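Local atomic coordinates of uncharacterized protein (Streptococcus pneumoniae, PDB entry 3LFT), a protein that binds L-tryptophan between its two lobes and is probably the substrate-binding component of an ABC transporter for that amino acid or a related ligand. Residues A[123-131]-A[280-288]. Residues are numbered along the deposited sequence; the frame is centred on the assembly and turned at random.
Sequences VELIKALTP and GITIPESVL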
loop_
_atom_site.group_PDB
_atom_site.type_symbol
_atom_site.label_atom_id
_atom_site.label_comp_id
_atom_site.label_asym_id
_atom_site.label_seq_id
_atom_site.Cartn_x
_atom_site.Cartn_y
_atom_site.Cartn_z
ATOM N N VAL A 123 -11.849 5.973 -9.982
ATOM C CA VAL A 123 -12.704 7.069 -10.452
ATOM C C VAL A 123 -13.975 6.524 -11.110
ATOM O O VAL A 123 -15.069 6.996 -10.819
ATOM C CB VAL A 123 -11.928 8.035 -11.379
ATOM C CG1 VAL A 123 -12.873 8.970 -12.097
ATOM C CG2 VAL A 123 -10.920 8.823 -10.561
ATOM N N GLU A 124 -13.824 5.513 -11.965
ATOM C CA GLU A 124 -14.988 4.917 -12.629
ATOM C C GLU A 124 -15.967 4.348 -11.596
ATOM O O GLU A 124 -17.175 4.503 -11.737
ATOM C CB GLU A 124 -14.569 3.869 -13.678
ATOM C CG GLU A 124 -13.907 4.486 -14.918
ATOM C CD GLU A 124 -13.051 3.521 -15.751
ATOM O OE1 GLU A 124 -12.666 2.426 -15.271
ATOM O OE2 GLU A 124 -12.732 3.887 -16.904
ATOM N N LEU A 125 -15.449 3.722 -10.544
ATOM C CA LEU A 125 -16.308 3.152 -9.497
ATOM C C LEU A 125 -17.063 4.240 -8.735
ATOM O O LEU A 125 -18.257 4.102 -8.442
ATOM C CB LEU A 125 -15.482 2.305 -8.532
ATOM C CG LEU A 125 -16.270 1.575 -7.421
ATOM C CD1 LEU A 125 -17.316 0.599 -7.937
ATOM C CD2 LEU A 125 -15.263 0.851 -6.507
ATOM N N ILE A 126 -16.361 5.324 -8.407
ATOM C CA ILE A 126 -17.006 6.447 -7.737
ATOM C C ILE A 126 -18.158 7.017 -8.575
ATOM O O ILE A 126 -19.249 7.274 -8.051
ATOM C CB ILE A 126 -15.992 7.554 -7.387
ATOM C CG1 ILE A 126 -14.994 7.021 -6.339
ATOM C CG2 ILE A 126 -16.723 8.815 -6.867
ATOM C CD1 ILE A 126 -13.737 7.900 -6.169
ATOM N N LYS A 127 -17.907 7.211 -9.870
ATOM C CA LYS A 127 -18.923 7.712 -10.797
ATOM C C LYS A 127 -20.123 6.772 -10.899
ATOM O O LYS A 127 -21.260 7.234 -11.028
ATOM C CB LYS A 127 -18.321 7.908 -12.189
ATOM C CG LYS A 127 -17.272 8.994 -12.283
ATOM C CD LYS A 127 -17.835 10.407 -12.167
ATOM C CE LYS A 127 -18.716 10.753 -13.348
ATOM N NZ LYS A 127 -18.938 12.225 -13.388
ATOM N N ALA A 128 -19.876 5.462 -10.850
ATOM C CA ALA A 128 -20.944 4.475 -11.007
ATOM C C ALA A 128 -21.736 4.264 -9.721
ATOM O O ALA A 128 -22.971 4.158 -9.752
ATOM C CB ALA A 128 -20.363 3.160 -11.485
ATOM N N LEU A 129 -21.029 4.216 -8.595
ATOM C CA LEU A 129 -21.641 3.831 -7.335
ATOM C C LEU A 129 -22.280 5.002 -6.589
ATOM O O LEU A 129 -23.319 4.851 -5.945
ATOM C CB LEU A 129 -20.594 3.109 -6.467
ATOM C CG LEU A 129 -21.038 2.484 -5.148
ATOM C CD1 LEU A 129 -22.141 1.460 -5.345
ATOM C CD2 LEU A 129 -19.836 1.848 -4.475
ATOM N N THR A 130 -21.639 6.168 -6.661
ATOM C CA THR A 130 -22.156 7.375 -6.022
ATOM C C THR A 130 -22.197 8.499 -7.056
ATOM O O THR A 130 -21.346 9.398 -7.053
ATOM C CB THR A 130 -21.343 7.793 -4.770
ATOM O OG1 THR A 130 -19.944 7.812 -5.089
ATOM C CG2 THR A 130 -21.579 6.820 -3.621
ATOM N N PRO A 131 -23.197 8.456 -7.960
ATOM C CA PRO A 131 -23.228 9.459 -9.015
ATOM C C PRO A 131 -23.498 10.885 -8.520
ATOM O O PRO A 131 -23.296 11.826 -9.286
ATOM C CB PRO A 131 -24.371 8.980 -9.928
ATOM C CG PRO A 131 -25.222 8.090 -9.053
ATOM C CD PRO A 131 -24.249 7.436 -8.119
ATOM N N GLY A 280 -27.846 4.481 2.105
ATOM C CA GLY A 280 -28.946 4.649 1.157
ATOM C C GLY A 280 -28.508 4.583 -0.292
ATOM O O GLY A 280 -29.208 5.087 -1.160
ATOM N N ILE A 281 -27.354 3.967 -0.542
ATOM C CA ILE A 281 -26.796 3.822 -1.878
ATOM C C ILE A 281 -27.398 2.576 -2.539
ATOM O O ILE A 281 -27.635 1.542 -1.880
ATOM C CB ILE A 281 -25.246 3.757 -1.804
ATOM C CG1 ILE A 281 -24.681 5.107 -1.367
ATOM C CG2 ILE A 281 -24.647 3.363 -3.151
ATOM C CD1 ILE A 281 -23.190 5.046 -0.967
ATOM N N THR A 282 -27.702 2.697 -3.825
ATOM C CA THR A 282 -28.049 1.535 -4.622
ATOM C C THR A 282 -26.769 1.023 -5.241
ATOM O O THR A 282 -25.988 1.790 -5.806
ATOM C CB THR A 282 -29.037 1.865 -5.761
ATOM O OG1 THR A 282 -28.474 2.862 -6.623
ATOM C CG2 THR A 282 -30.348 2.366 -5.216
ATOM N N ILE A 283 -26.521 -0.268 -5.102
ATOM C CA ILE A 283 -25.413 -0.851 -5.833
ATOM C C ILE A 283 -25.933 -1.307 -7.191
ATOM O O ILE A 283 -26.796 -2.179 -7.249
ATOM C CB ILE A 283 -24.753 -2.022 -5.080
ATOM C CG1 ILE A 283 -24.284 -1.591 -3.683
ATOM C CG2 ILE A 283 -23.597 -2.576 -5.900
ATOM C CD1 ILE A 283 -23.932 -2.746 -2.759
ATOM N N PRO A 284 -25.414 -0.717 -8.285
ATOM C CA PRO A 284 -25.895 -1.157 -9.600
ATOM C C PRO A 284 -25.642 -2.642 -9.797
ATOM O O PRO A 284 -24.638 -3.173 -9.314
ATOM C CB PRO A 284 -25.046 -0.342 -10.581
ATOM C CG PRO A 284 -24.620 0.855 -9.827
ATOM C CD PRO A 284 -24.461 0.409 -8.389
ATOM N N GLU A 285 -26.566 -3.306 -10.487
ATOM C CA GLU A 285 -26.462 -4.745 -10.745
ATOM C C GLU A 285 -25.104 -5.132 -11.346
ATOM O O GLU A 285 -24.487 -6.092 -10.899
ATOM C CB GLU A 285 -27.618 -5.223 -11.639
ATOM N N SER A 286 -24.638 -4.376 -12.343
ATOM C CA SER A 286 -23.349 -4.647 -12.990
ATOM C C SER A 286 -22.164 -4.489 -12.030
ATOM O O SER A 286 -21.206 -5.265 -12.076
ATOM C CB SER A 286 -23.163 -3.764 -14.234
ATOM O OG SER A 286 -23.078 -2.389 -13.895
ATOM N N VAL A 287 -22.243 -3.496 -11.149
ATOM C CA VAL A 287 -21.211 -3.282 -10.131
ATOM C C VAL A 287 -21.149 -4.480 -9.170
ATOM O O VAL A 287 -20.073 -5.031 -8.913
ATOM C CB VAL A 287 -21.431 -1.942 -9.377
ATOM C CG1 VAL A 287 -20.501 -1.810 -8.170
ATOM C CG2 VAL A 287 -21.237 -0.763 -10.329
ATOM N N LEU A 288 -22.301 -4.912 -8.666
ATOM C CA LEU A 288 -22.312 -6.059 -7.775
ATOM C C LEU A 288 -21.802 -7.333 -8.474
ATOM O O LEU A 288 -21.048 -8.102 -7.876
ATOM C CB LEU A 288 -23.705 -6.270 -7.168
ATOM C CG LEU A 288 -23.841 -7.347 -6.079
ATOM C CD1 LEU A 288 -23.161 -6.917 -4.787
ATOM C CD2 LEU A 288 -25.316 -7.667 -5.826
HETATM O O HOH W 1 -25.811 4.098 -6.731
#
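Leu129 carries most of the apolar contact through one methyl, CD1. This methyl lies against Ile281, Ile283 and Pro284. Leu129 CD1 is 3.8 Å from Ile281 CG2; Pro284 CD lies on it as well. CG stands anti to the backbone N (chi1 -174°), which sends the branch off the helix toward the 280-288 chain. The side chains of Leu129 and Ile281 cross at about a right angle. Ile281 also uses its other branch: its CD1 meets Thr130 CG2 at 3.6 Å. One turn back along the helix, Leu125 CD1 touches Val287 CG1 at 4.0 Å, again nearly perpendicular. The other Val287 methyl, CG2, faces Ala128 CB.

The fold is a two-lobed periplasmic-binding-protein-like fold. The contact joins the C-terminal end of helix 119-129 to the extended link between helices 273-278 and 285-290. Pro284 is the N-cap residue of the latter helix. Leu229 and Ala230 pack on Leu129 as well, and Leu229 also reaches Ile281.

The polar link runs through a water. It donates to Leu129 O at 2.7 Å and, at a short 2.5 Å, to Thr282 O, bridging the two backbones. Leu129 O also has Ile281 CG2 at 3.4 Å, and Ala128 O lies 3.7 Å from Pro284 CG, so apolar groups of the link come close to the carbonyls of the helix end. With chi1 50°, Thr130 CG2 stands anti to the carbonyl carbon and meets Ile281, while OG1 takes the other branch. Thr130 OG1 is hydrogen-bonded with Tyr217 OH and lies 3.1 Å from Ile126 O.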